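Local structure of putative type VI secretion protein (6SKI) at residues I107-D112 / Q190-G195; S121-T126 / G432-P437; K278-T283 / L425-E430. The protein is a type VI secretion effector, probably a phospholipase that cleaves membrane lipids of target cells, and is loaded onto the VgrG spike. All blocks are in the same frame, centred on the assembly; numbering follows the deposited sequence.

Contact 1 of 3, residues I107-D112 / Q190-G195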
ATOM      1  N   ILE A 107       4.813 -11.259   7.232  1.00 44.09           N
ATOM      2  CA  ILE A 107       5.699 -12.332   7.676  1.00 44.09           C
ATOM      3  C   ILE A 107       5.612 -12.522   9.184  1.00 44.09           C
ATOM      4  O   ILE A 107       5.737 -13.645   9.684  1.00 44.09           O
ATOM      5  CB  ILE A 107       7.147 -12.043   7.227  1.00 44.09           C
ATOM      6  CG1 ILE A 107       7.254 -12.028   5.702  1.00 44.09           C
ATOM      7  CG2 ILE A 107       8.108 -13.057   7.813  1.00 44.09           C
ATOM      8  CD1 ILE A 107       6.409 -13.070   5.010  1.00 44.09           C
ATOM      9  N   LEU A 108       5.361 -11.447   9.928  1.00 44.20           N
ATOM     10  CA  LEU A 108       5.363 -11.499  11.382  1.00 44.20           C
ATOM     11  C   LEU A 108       3.980 -11.689  11.980  1.00 44.20           C
ATOM     12  O   LEU A 108       3.879 -12.083  13.145  1.00 44.20           O
ATOM     13  CB  LEU A 108       5.976 -10.219  11.959  1.00 44.20           C
ATOM     14  CG  LEU A 108       7.492 -10.092  11.883  1.00 44.20           C
ATOM     15  CD1 LEU A 108       7.915  -8.714  12.339  1.00 44.20           C
ATOM     16  CD2 LEU A 108       8.147 -11.160  12.728  1.00 44.20           C
ATOM     17  N   TYR A 109       2.928 -11.399  11.225  1.00 43.55           N
ATOM     18  CA  TYR A 109       1.573 -11.701  11.662  1.00 43.55           C
ATOM     19  C   TYR A 109       1.475 -13.178  12.000  1.00 43.55           C
ATOM     20  O   TYR A 109       1.749 -14.032  11.152  1.00 43.55           O
ATOM     21  CB  TYR A 109       0.586 -11.339  10.559  1.00 43.55           C
ATOM     22  CG  TYR A 109      -0.859 -11.284  10.983  1.00 43.55           C
ATOM     23  CD1 TYR A 109      -1.374 -10.166  11.612  1.00 43.55           C
ATOM     24  CD2 TYR A 109      -1.712 -12.345  10.738  1.00 43.55           C
ATOM     25  CE1 TYR A 109      -2.693 -10.111  11.983  1.00 43.55           C
ATOM     26  CE2 TYR A 109      -3.031 -12.298  11.108  1.00 43.55           C
ATOM     27  CZ  TYR A 109      -3.516 -11.179  11.732  1.00 43.55           C
ATOM     28  OH  TYR A 109      -4.835 -11.124  12.108  1.00 43.55           O
ATOM     29  N   HIS A 110       1.107 -13.476  13.236  1.00 46.15           N
ATOM     30  CA  HIS A 110       1.065 -14.860  13.673  1.00 46.15           C
ATOM     31  C   HIS A 110      -0.015 -15.616  12.907  1.00 46.15           C
ATOM     32  O   HIS A 110      -1.195 -15.250  12.987  1.00 46.15           O
ATOM     33  CB  HIS A 110       0.797 -14.937  15.171  1.00 46.15           C
ATOM     34  CG  HIS A 110       0.766 -16.334  15.702  1.00 46.15           C
ATOM     35  ND1 HIS A 110      -0.353 -16.882  16.288  1.00 46.15           N
ATOM     36  CD2 HIS A 110       1.713 -17.300  15.724  1.00 46.15           C
ATOM     37  CE1 HIS A 110      -0.093 -18.124  16.653  1.00 46.15           C
ATOM     38  NE2 HIS A 110       1.155 -18.402  16.322  1.00 46.15           N
ATOM     39  N   PRO A 111       0.338 -16.657  12.156  1.00 47.08           N
ATOM     40  CA  PRO A 111      -0.687 -17.449  11.474  1.00 47.08           C
ATOM     41  C   PRO A 111      -1.130 -18.654  12.288  1.00 47.08           C
ATOM     42  O   PRO A 111      -0.311 -19.314  12.934  1.00 47.08           O
ATOM     43  CB  PRO A 111       0.023 -17.863  10.186  1.00 47.08           C
ATOM     44  CG  PRO A 111       1.433 -18.085  10.643  1.00 47.08           C
ATOM     45  CD  PRO A 111       1.690 -17.100  11.778  1.00 47.08           C
ATOM     46  N   ASP A 112      -2.423 -18.948  12.269  1.00 51.32           N
ATOM     47  CA  ASP A 112      -2.952 -20.165  12.864  1.00 51.32           C
ATOM     48  C   ASP A 112      -3.356 -21.114  11.747  1.00 51.32           C
ATOM     49  O   ASP A 112      -4.064 -20.718  10.818  1.00 51.32           O
ATOM     50  CB  ASP A 112      -4.144 -19.862  13.770  1.00 51.32           C
ATOM     51  CG  ASP A 112      -3.720 -19.426  15.155  1.00 51.32           C
ATOM     52  OD1 ASP A 112      -3.191 -20.268  15.909  1.00 51.32           O
ATOM     53  OD2 ASP A 112      -3.906 -18.239  15.491  1.00 51.32           O
ATOM     54  N   GLN A 190     -13.071 -11.300  12.551  1.00 45.03           N
ATOM     55  CA  GLN A 190     -12.416 -10.016  12.724  1.00 45.03           C
ATOM     56  C   GLN A 190     -11.440  -9.774  11.581  1.00 45.03           C
ATOM     57  O   GLN A 190     -11.042 -10.697  10.868  1.00 45.03           O
ATOM     58  CB  GLN A 190     -11.681  -9.960  14.062  1.00 45.03           C
ATOM     59  CG  GLN A 190     -12.497  -9.422  15.207  1.00 45.03           C
ATOM     60  CD  GLN A 190     -11.799  -9.602  16.531  1.00 45.03           C
ATOM     61  OE1 GLN A 190     -10.850 -10.375  16.640  1.00 45.03           O
ATOM     62  NE2 GLN A 190     -12.263  -8.893  17.548  1.00 45.03           N
ATOM     63  N   PHE A 191     -11.060  -8.511  11.408  1.00 43.77           N
ATOM     64  CA  PHE A 191     -10.101  -8.119  10.386  1.00 43.77           C
ATOM     65  C   PHE A 191      -9.035  -7.229  11.000  1.00 43.77           C
ATOM     66  O   PHE A 191      -9.353  -6.307  11.755  1.00 43.77           O
ATOM     67  CB  PHE A 191     -10.783  -7.381   9.231  1.00 43.77           C
ATOM     68  CG  PHE A 191     -11.654  -8.253   8.379  1.00 43.77           C
ATOM     69  CD1 PHE A 191     -11.098  -9.201   7.545  1.00 43.77           C
ATOM     70  CD2 PHE A 191     -13.027  -8.109   8.397  1.00 43.77           C
ATOM     71  CE1 PHE A 191     -11.893  -9.996   6.759  1.00 43.77           C
ATOM     72  CE2 PHE A 191     -13.825  -8.904   7.611  1.00 43.77           C
ATOM     73  CZ  PHE A 191     -13.256  -9.849   6.791  1.00 43.77           C
ATOM     74  N   ASP A 192      -7.775  -7.509  10.681  1.00 43.21           N
ATOM     75  CA  ASP A 192      -6.660  -6.606  10.950  1.00 43.21           C
ATOM     76  C   ASP A 192      -6.156  -6.127   9.598  1.00 43.21           C
ATOM     77  O   ASP A 192      -5.463  -6.863   8.890  1.00 43.21           O
ATOM     78  CB  ASP A 192      -5.551  -7.284  11.741  1.00 43.21           C
ATOM     79  CG  ASP A 192      -5.972  -7.644  13.136  1.00 43.21           C
ATOM     80  OD1 ASP A 192      -6.587  -6.790  13.803  1.00 43.21           O
ATOM     81  OD2 ASP A 192      -5.669  -8.770  13.575  1.00 43.21           O
ATOM     82  N   VAL A 193      -6.499  -4.899   9.241  1.00 41.24           N
ATOM     83  CA  VAL A 193      -6.202  -4.364   7.922  1.00 41.24           C
ATOM     84  C   VAL A 193      -4.958  -3.496   8.016  1.00 41.24           C
ATOM     85  O   VAL A 193      -4.889  -2.577   8.842  1.00 41.24           O
ATOM     86  CB  VAL A 193      -7.394  -3.574   7.364  1.00 41.24           C
ATOM     87  CG1 VAL A 193      -7.289  -3.465   5.862  1.00 41.24           C
ATOM     88  CG2 VAL A 193      -8.694  -4.244   7.758  1.00 41.24           C
ATOM     89  N   PHE A 194      -3.968  -3.799   7.183  1.00 40.92           N
ATOM     90  CA  PHE A 194      -2.707  -3.075   7.138  1.00 40.92           C
ATOM     91  C   PHE A 194      -2.459  -2.623   5.711  1.00 40.92           C
ATOM     92  O   PHE A 194      -2.694  -3.385   4.770  1.00 40.92           O
ATOM     93  CB  PHE A 194      -1.550  -3.948   7.618  1.00 40.92           C
ATOM     94  CG  PHE A 194      -1.642  -4.334   9.059  1.00 40.92           C
ATOM     95  CD1 PHE A 194      -2.332  -5.467   9.440  1.00 40.92           C
ATOM     96  CD2 PHE A 194      -1.022  -3.577  10.030  1.00 40.92           C
ATOM     97  CE1 PHE A 194      -2.412  -5.828  10.762  1.00 40.92           C
ATOM     98  CE2 PHE A 194      -1.100  -3.935  11.351  1.00 40.92           C
ATOM     99  CZ  PHE A 194      -1.796  -5.062  11.718  1.00 40.92           C
ATOM    100  N   GLY A 195      -1.995  -1.388   5.546  1.00 41.51           N
ATOM    101  CA  GLY A 195      -1.722  -0.873   4.224  1.00 41.51           C
ATOM    102  C   GLY A 195      -0.511   0.035   4.209  1.00 41.51           C
ATOM    103  O   GLY A 195      -0.171   0.667   5.210  1.00 41.51           O
TER

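Contact 2 of 3, residues S121-T126 / G432-P437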
ATOM      1  N   SER A 121      -9.341 -18.441  19.853  1.00 51.79           N
ATOM      2  CA  SER A 121      -9.013 -17.307  19.003  1.00 51.79           C
ATOM      3  C   SER A 121      -7.928 -17.737  18.033  1.00 51.79           C
ATOM      4  O   SER A 121      -6.929 -18.337  18.433  1.00 51.79           O
ATOM      5  CB  SER A 121      -8.543 -16.095  19.813  1.00 51.79           C
ATOM      6  OG  SER A 121      -9.253 -15.980  21.031  1.00 51.79           O
ATOM      7  N   ALA A 122      -8.128 -17.417  16.759  1.00 47.53           N
ATOM      8  CA  ALA A 122      -7.213 -17.826  15.709  1.00 47.53           C
ATOM      9  C   ALA A 122      -6.948 -16.645  14.793  1.00 47.53           C
ATOM     10  O   ALA A 122      -7.739 -15.705  14.712  1.00 47.53           O
ATOM     11  CB  ALA A 122      -7.766 -19.002  14.902  1.00 47.53           C
ATOM     12  N   GLN A 123      -5.816 -16.705  14.101  1.00 44.94           N
ATOM     13  CA  GLN A 123      -5.418 -15.667  13.165  1.00 44.94           C
ATOM     14  C   GLN A 123      -4.998 -16.300  11.852  1.00 44.94           C
ATOM     15  O   GLN A 123      -4.236 -17.268  11.840  1.00 44.94           O
ATOM     16  CB  GLN A 123      -4.275 -14.824  13.720  1.00 44.94           C
ATOM     17  CG  GLN A 123      -4.714 -13.648  14.550  1.00 44.94           C
ATOM     18  CD  GLN A 123      -3.547 -12.839  15.044  1.00 44.94           C
ATOM     19  OE1 GLN A 123      -2.402 -13.106  14.692  1.00 44.94           O
ATOM     20  NE2 GLN A 123      -3.829 -11.836  15.861  1.00 44.94           N
ATOM     21  N   ILE A 124      -5.499 -15.748  10.753  1.00 43.99           N
ATOM     22  CA  ILE A 124      -5.051 -16.087   9.415  1.00 43.99           C
ATOM     23  C   ILE A 124      -4.747 -14.776   8.710  1.00 43.99           C
ATOM     24  O   ILE A 124      -5.243 -13.714   9.089  1.00 43.99           O
ATOM     25  CB  ILE A 124      -6.091 -16.914   8.632  1.00 43.99           C
ATOM     26  CG1 ILE A 124      -7.323 -16.071   8.324  1.00 43.99           C
ATOM     27  CG2 ILE A 124      -6.483 -18.150   9.413  1.00 43.99           C
ATOM     28  CD1 ILE A 124      -8.371 -16.803   7.539  1.00 43.99           C
ATOM     29  N   LYS A 125      -3.910 -14.849   7.682  1.00 42.19           N
ATOM     30  CA  LYS A 125      -3.387 -13.635   7.082  1.00 42.19           C
ATOM     31  C   LYS A 125      -3.481 -13.703   5.569  1.00 42.19           C
ATOM     32  O   LYS A 125      -3.522 -14.781   4.972  1.00 42.19           O
ATOM     33  CB  LYS A 125      -1.943 -13.363   7.521  1.00 42.19           C
ATOM     34  CG  LYS A 125      -0.947 -14.458   7.233  1.00 42.19           C
ATOM     35  CD  LYS A 125       0.286 -14.248   8.086  1.00 42.19           C
ATOM     36  CE  LYS A 125       1.444 -15.101   7.635  1.00 42.19           C
ATOM     37  NZ  LYS A 125       2.459 -15.206   8.715  1.00 42.19           N
ATOM     38  N   THR A 126      -3.528 -12.523   4.966  1.00 45.08           N
ATOM     39  CA  THR A 126      -3.737 -12.358   3.541  1.00 45.08           C
ATOM     40  C   THR A 126      -2.865 -11.217   3.047  1.00 45.08           C
ATOM     41  O   THR A 126      -2.717 -10.199   3.724  1.00 45.08           O
ATOM     42  CB  THR A 126      -5.203 -12.053   3.239  1.00 45.08           C
ATOM     43  OG1 THR A 126      -6.045 -12.978   3.939  1.00 45.08           O
ATOM     44  CG2 THR A 126      -5.456 -12.167   1.785  1.00 45.08           C
ATOM     45  N   GLY A 432      -4.424  -5.789  20.313  1.00 43.20           N
ATOM     46  CA  GLY A 432      -4.762  -7.187  20.512  1.00 43.20           C
ATOM     47  C   GLY A 432      -4.204  -8.114  19.459  1.00 43.20           C
ATOM     48  O   GLY A 432      -4.342  -9.336  19.599  1.00 43.20           O
ATOM     49  N   VAL A 433      -3.574  -7.588  18.411  1.00 42.52           N
ATOM     50  CA  VAL A 433      -3.047  -8.425  17.344  1.00 42.52           C
ATOM     51  C   VAL A 433      -1.829  -9.187  17.839  1.00 42.52           C
ATOM     52  O   VAL A 433      -1.001  -8.658  18.589  1.00 42.52           O
ATOM     53  CB  VAL A 433      -2.704  -7.562  16.120  1.00 42.52           C
ATOM     54  CG1 VAL A 433      -2.518  -8.430  14.908  1.00 42.52           C
ATOM     55  CG2 VAL A 433      -3.799  -6.542  15.874  1.00 42.52           C
ATOM     56  N   LEU A 434      -1.713 -10.441  17.419  1.00 43.14           N
ATOM     57  CA  LEU A 434      -0.595 -11.291  17.798  1.00 43.14           C
ATOM     58  C   LEU A 434       0.418 -11.317  16.664  1.00 43.14           C
ATOM     59  O   LEU A 434       0.073 -11.636  15.522  1.00 43.14           O
ATOM     60  CB  LEU A 434      -1.058 -12.708  18.130  1.00 43.14           C
ATOM     61  CG  LEU A 434      -2.064 -12.828  19.267  1.00 43.14           C
ATOM     62  CD1 LEU A 434      -2.585 -14.246  19.343  1.00 43.14           C
ATOM     63  CD2 LEU A 434      -1.436 -12.408  20.578  1.00 43.14           C
ATOM     64  N   PHE A 435       1.661 -10.988  16.989  1.00 43.21           N
ATOM     65  CA  PHE A 435       2.753 -10.954  16.034  1.00 43.21           C
ATOM     66  C   PHE A 435       3.879 -11.828  16.551  1.00 43.21           C
ATOM     67  O   PHE A 435       4.138 -11.867  17.757  1.00 43.21           O
ATOM     68  CB  PHE A 435       3.261  -9.530  15.825  1.00 43.21           C
ATOM     69  CG  PHE A 435       2.468  -8.747  14.830  1.00 43.21           C
ATOM     70  CD1 PHE A 435       2.660  -8.932  13.477  1.00 43.21           C
ATOM     71  CD2 PHE A 435       1.527  -7.831  15.246  1.00 43.21           C
ATOM     72  CE1 PHE A 435       1.929  -8.221  12.560  1.00 43.21           C
ATOM     73  CE2 PHE A 435       0.798  -7.119  14.333  1.00 43.21           C
ATOM     74  CZ  PHE A 435       0.999  -7.311  12.988  1.00 43.21           C
ATOM     75  N   GLU A 436       4.539 -12.535  15.644  1.00 48.88           N
ATOM     76  CA  GLU A 436       5.729 -13.260  16.030  1.00 48.88           C
ATOM     77  C   GLU A 436       6.811 -12.268  16.450  1.00 48.88           C
ATOM     78  O   GLU A 436       6.911 -11.176  15.885  1.00 48.88           O
ATOM     79  CB  GLU A 436       6.227 -14.124  14.876  1.00 48.88           C
ATOM     80  CG  GLU A 436       5.183 -15.078  14.309  1.00 48.88           C
ATOM     81  CD  GLU A 436       5.001 -16.341  15.134  1.00 48.88           C
ATOM     82  OE1 GLU A 436       5.262 -16.317  16.355  1.00 48.88           O
ATOM     83  OE2 GLU A 436       4.588 -17.366  14.554  1.00 48.88           O
ATOM     84  N   PRO A 437       7.619 -12.613  17.447  1.00 52.51           N
ATOM     85  CA  PRO A 437       8.670 -11.693  17.888  1.00 52.51           C
ATOM     86  C   PRO A 437       9.681 -11.432  16.783  1.00 52.51           C
ATOM     87  O   PRO A 437       9.918 -12.272  15.913  1.00 52.51           O
ATOM     88  CB  PRO A 437       9.306 -12.443  19.063  1.00 52.51           C
ATOM     89  CG  PRO A 437       8.163 -13.238  19.599  1.00 52.51           C
ATOM     90  CD  PRO A 437       7.543 -13.779  18.339  1.00 52.51           C
TER

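Contact 3 of 3, residues K278-T283 / L425-E430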
ATOM      1  N   LYS A 278      -9.382  -0.155  17.065  1.00 42.19           N
ATOM      2  CA  LYS A 278      -8.181   0.655  17.185  1.00 42.19           C
ATOM      3  C   LYS A 278      -7.666   0.983  15.794  1.00 42.19           C
ATOM      4  O   LYS A 278      -7.619   0.114  14.920  1.00 42.19           O
ATOM      5  CB  LYS A 278      -7.093  -0.064  17.985  1.00 42.19           C
ATOM      6  CG  LYS A 278      -7.494  -0.435  19.400  1.00 42.19           C
ATOM      7  CD  LYS A 278      -7.737   0.793  20.248  1.00 42.19           C
ATOM      8  CE  LYS A 278      -7.542   0.490  21.718  1.00 42.19           C
ATOM      9  NZ  LYS A 278      -6.380  -0.412  21.935  1.00 42.19           N
ATOM     10  N   VAL A 279      -7.295   2.242  15.584  1.00 42.90           N
ATOM     11  CA  VAL A 279      -6.717   2.700  14.328  1.00 42.90           C
ATOM     12  C   VAL A 279      -5.429   3.441  14.650  1.00 42.90           C
ATOM     13  O   VAL A 279      -5.393   4.248  15.584  1.00 42.90           O
ATOM     14  CB  VAL A 279      -7.682   3.608  13.542  1.00 42.90           C
ATOM     15  CG1 VAL A 279      -7.040   4.087  12.257  1.00 42.90           C
ATOM     16  CG2 VAL A 279      -8.979   2.881  13.248  1.00 42.90           C
ATOM     17  N   PHE A 280      -4.373   3.156  13.894  1.00 43.88           N
ATOM     18  CA  PHE A 280      -3.095   3.832  14.064  1.00 43.88           C
ATOM     19  C   PHE A 280      -2.500   4.134  12.701  1.00 43.88           C
ATOM     20  O   PHE A 280      -2.432   3.251  11.843  1.00 43.88           O
ATOM     21  CB  PHE A 280      -2.119   2.982  14.875  1.00 43.88           C
ATOM     22  CG  PHE A 280      -0.834   3.679  15.201  1.00 43.88           C
ATOM     23  CD1 PHE A 280      -0.815   4.752  16.070  1.00 43.88           C
ATOM     24  CD2 PHE A 280       0.355   3.269  14.630  1.00 43.88           C
ATOM     25  CE1 PHE A 280       0.364   5.391  16.367  1.00 43.88           C
ATOM     26  CE2 PHE A 280       1.533   3.905  14.930  1.00 43.88           C
ATOM     27  CZ  PHE A 280       1.536   4.969  15.797  1.00 43.88           C
ATOM     28  N   GLN A 281      -2.078   5.377  12.499  1.00 44.18           N
ATOM     29  CA  GLN A 281      -1.335   5.761  11.311  1.00 44.18           C
ATOM     30  C   GLN A 281       0.011   6.347  11.695  1.00 44.18           C
ATOM     31  O   GLN A 281       0.112   7.137  12.637  1.00 44.18           O
ATOM     32  CB  GLN A 281      -2.083   6.780  10.461  1.00 44.18           C
ATOM     33  CG  GLN A 281      -1.508   6.887   9.067  1.00 44.18           C
ATOM     34  CD  GLN A 281      -2.299   7.790   8.161  1.00 44.18           C
ATOM     35  OE1 GLN A 281      -2.840   8.801   8.592  1.00 44.18           O
ATOM     36  NE2 GLN A 281      -2.358   7.436   6.889  1.00 44.18           N
ATOM     37  N   ILE A 282       1.040   5.953  10.959  1.00 43.52           N
ATOM     38  CA  ILE A 282       2.321   6.639  10.971  1.00 43.52           C
ATOM     39  C   ILE A 282       2.352   7.554   9.758  1.00 43.52           C
ATOM     40  O   ILE A 282       1.707   7.267   8.745  1.00 43.52           O
ATOM     41  CB  ILE A 282       3.497   5.652  10.971  1.00 43.52           C
ATOM     42  CG1 ILE A 282       3.237   4.531  11.971  1.00 43.52           C
ATOM     43  CG2 ILE A 282       4.775   6.364  11.354  1.00 43.52           C
ATOM     44  CD1 ILE A 282       4.313   3.484  12.012  1.00 43.52           C
ATOM     45  N   THR A 283       3.025   8.688   9.882  1.00 44.76           N
ATOM     46  CA  THR A 283       3.050   9.694   8.833  1.00 44.76           C
ATOM     47  C   THR A 283       4.491  10.106   8.579  1.00 44.76           C
ATOM     48  O   THR A 283       5.285  10.217   9.515  1.00 44.76           O
ATOM     49  CB  THR A 283       2.183  10.902   9.232  1.00 44.76           C
ATOM     50  OG1 THR A 283       0.810  10.614   8.952  1.00 44.76           O
ATOM     51  CG2 THR A 283       2.599  12.164   8.494  1.00 44.76           C
ATOM     52  N   LEU A 425       4.120  -2.363  15.015  1.00 43.70           N
ATOM     53  CA  LEU A 425       3.970  -3.601  15.769  1.00 43.70           C
ATOM     54  C   LEU A 425       3.494  -3.320  17.183  1.00 43.70           C
ATOM     55  O   LEU A 425       2.640  -4.038  17.709  1.00 43.70           O
ATOM     56  CB  LEU A 425       5.292  -4.366  15.803  1.00 43.70           C
ATOM     57  CG  LEU A 425       5.755  -5.089  14.542  1.00 43.70           C
ATOM     58  CD1 LEU A 425       7.240  -5.371  14.622  1.00 43.70           C
ATOM     59  CD2 LEU A 425       4.987  -6.369  14.361  1.00 43.70           C
ATOM     60  N   ASP A 426       4.033  -2.276  17.811  1.00 45.63           N
ATOM     61  CA  ASP A 426       3.591  -1.914  19.152  1.00 45.63           C
ATOM     62  C   ASP A 426       2.128  -1.501  19.150  1.00 45.63           C
ATOM     63  O   ASP A 426       1.356  -1.917  20.023  1.00 45.63           O
ATOM     64  CB  ASP A 426       4.469  -0.793  19.701  1.00 45.63           C
ATOM     65  CG  ASP A 426       4.199  -0.504  21.160  1.00 45.63           C
ATOM     66  OD1 ASP A 426       3.964  -1.461  21.922  1.00 45.63           O
ATOM     67  OD2 ASP A 426       4.225   0.682  21.545  1.00 45.63           O
ATOM     68  N   ALA A 427       1.721  -0.701  18.163  1.00 44.56           N
ATOM     69  CA  ALA A 427       0.327  -0.280  18.083  1.00 44.56           C
ATOM     70  C   ALA A 427      -0.600  -1.473  17.895  1.00 44.56           C
ATOM     71  O   ALA A 427      -1.622  -1.601  18.582  1.00 44.56           O
ATOM     72  CB  ALA A 427       0.150   0.719  16.943  1.00 44.56           C
ATOM     73  N   ALA A 428      -0.252  -2.368  16.969  1.00 43.41           N
ATOM     74  CA  ALA A 428      -1.101  -3.520  16.701  1.00 43.41           C
ATOM     75  C   ALA A 428      -1.165  -4.452  17.902  1.00 43.41           C
ATOM     76  O   ALA A 428      -2.236  -4.964  18.241  1.00 43.41           O
ATOM     77  CB  ALA A 428      -0.600  -4.260  15.465  1.00 43.41           C
ATOM     78  N   GLN A 429      -0.030  -4.681  18.564  1.00 45.70           N
ATOM     79  CA  GLN A 429      -0.018  -5.534  19.745  1.00 45.70           C
ATOM     80  C   GLN A 429      -0.826  -4.927  20.879  1.00 45.70           C
ATOM     81  O   GLN A 429      -1.423  -5.660  21.675  1.00 45.70           O
ATOM     82  CB  GLN A 429       1.422  -5.788  20.179  1.00 45.70           C
ATOM     83  CG  GLN A 429       2.117  -6.862  19.365  1.00 45.70           C
ATOM     84  CD  GLN A 429       3.625  -6.779  19.454  1.00 45.70           C
ATOM     85  OE1 GLN A 429       4.169  -5.985  20.219  1.00 45.70           O
ATOM     86  NE2 GLN A 429       4.309  -7.597  18.665  1.00 45.70           N
ATOM     87  N   GLU A 430      -0.855  -3.596  20.980  1.00 47.04           N
ATOM     88  CA  GLU A 430      -1.777  -2.965  21.917  1.00 47.04           C
ATOM     89  C   GLU A 430      -3.221  -3.231  21.522  1.00 47.04           C
ATOM     90  O   GLU A 430      -4.072  -3.473  22.385  1.00 47.04           O
ATOM     91  CB  GLU A 430      -1.521  -1.463  21.993  1.00 47.04           C
ATOM     92  CG  GLU A 430      -0.503  -1.053  23.033  1.00 47.04           C
ATOM     93  CD  GLU A 430      -0.357   0.449  23.126  1.00 47.04           C
ATOM     94  OE1 GLU A 430       0.719   0.919  23.547  1.00 47.04           O
ATOM     95  OE2 GLU A 430      -1.317   1.162  22.771  1.00 47.04           O
TER

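Contact 1 of 3, residues I107-D112 / Q190-G195
Asp192 OD2 is gripped by two groups at once: the hydroxyl of Tyr109, across the contact, and the guanidinium of Arg239 on the adjoining strand 237-243, which forms a salt bridge with it and is the stronger polar partner. Tyr109 OH donates to Asp192 OD2 over 2.9 Å and reaches its anti lone pair, the one facing away from the other carboxylate oxygen. OD2 in turn sits at the edge of the phenol, in the ring plane, while ring and carboxylate planes are turned 68° apart. Tyr109, the first residue past the end of helix 101-108, can span the distance because its CG stands anti to the backbone N (chi1 -166°), which carries the ring out across the gap and delivers OH to Asp192. The two backbones stay well apart, 9.7 Å between Tyr109 CA and Asp192 CA, and the phenol bridges them. Two residues further along the strand, Phe194 adds a loose apolar touch, its CE1 lying 4.5 Å from Tyr109 CE1. Phe42 of strand 22-43 joins this aromatic group, meeting Tyr109 edge-to-face and Phe194 with nearly parallel rings. Strand 184-195 is a central strand of the α/β-hydrolase sheet, and Gly195 opens a Gly-Phe-Ser-Arg-Gly sequence consistent with the nucleophile elbow of that fold. The chemistry is that of a buried acid with matched partners: a positive guanidinium and a neutral hydroxyl share one oxygen, an environment that would be expected to stabilise Asp192 as a carboxylate, while the bond holds the far end of the phenol in place.

Contact 2 of 3, residues S121-T126 / G432-P437
Val433 and Leu434 meet Gln123 of strand 121-128 just after a Schellman motif has ended helix 416-431, a simple case of a helix cap handing the chain over to an extended loop. At Gly432 phi turns positive (111°), and the chain leaves the helix toward the strand. Val433 comes next. Its CG1, anti to the backbone N (chi1 -165°), lies at the end of the Gln123 side chain, and the same residue also packs on Tyr109 and Ala428. Leu434 carries most of the contact: its CB points at the strand, and its backbone N and O lie beside the carboxamide of Gln123, while a backbone hydrogen bond joins it to His110. Phe435 turns its CB the other way and fills in against Leu425 and Ala428 of the helix just left behind. With Glu436 the loop gains another backbone bond, to Leu108. Its carboxylate stays apart from the strand's nearest charge, with OE2 6.6 Å from Lys125 NZ; that ammonium group is instead bonded to Tyr109 O. The segment from helix 101-108 thus lies alongside both partners, Asp112 binding the backbone of Gln123. Reaching out from the strand, the glutamine chain is extended beyond CG and ends beside both backbone polar atoms of a single residue: Gln123 CD is 3.8 Å from Leu434 N and equally 3.8 Å from Leu434 O.

Contact 3 of 3, residues K278-T283 / L425-E430
Phe280 and Ala427 mark where strand 278-284 and helix 416-431 come nearest in this contact, with 6.7 Å between Phe280 CA and Ala427 CA. The helical segment is regular here, its backbone held by i to i+4 bonds such as Gln429 N to Leu425 O at 2.9 Å, and the small alanine lets it settle close to the strand. Both CB atoms point across the gap. The methyl of Ala427 rests obliquely against the inner part of the phenylalanine ring, its CB 3.4 Å from Phe280 CD2 and 3.6 Å from Phe280 CG. With CG anti to the backbone N (chi1 -174°), the ring reaches past the methyl, and Arg466 of helix 452-466 joins it in a cation-pi interaction. Nearer the edge of the contact, Lys278 bends at chi2 and chi4, bringing NZ within 3.9 Å of Glu430 O, a proximity rather than a bond. The carboxylate of Glu430 has its strong partner elsewhere, in a salt bridge to Arg466; Lys278 NZ stays 5.4 Å from Glu430 OE2, where opposite charges may still attract through space. Arg466 also pairs with Asp426, so one guanidinium serves two acids of the helix and a ring of the strand. The arrangement is helix-on-sheet packing in an α/β-hydrolase: helix 416-431 lies over strand 278-284, reaches the neighbouring strand 237-243 through Ala428 on Phe240, and has helix 452-466 beside it, whose Val465 packs on Phe280 and whose Ile459 meets Asp426.

From the N terminus, the chain first leaves helix 101-108 through 107-112, opening contact 1, and after a short connection enters strand 121-128, opening contact 2. Contact 1 closes 78 residues on, at strand 184-195, while contact 2 is still open, so the two cross. Strand 278-284 then opens contact 3, which helix 416-431 closes; this whole excursion is nested within contact 2 and follows contact 1 in series. Contact 2 closes immediately afterwards, in the loop beyond that helix. All three reach one sheet: the late helix is tied to strand 278-284 and its exit loop to strand 121-128, while 107-112 reaches strand 184-195.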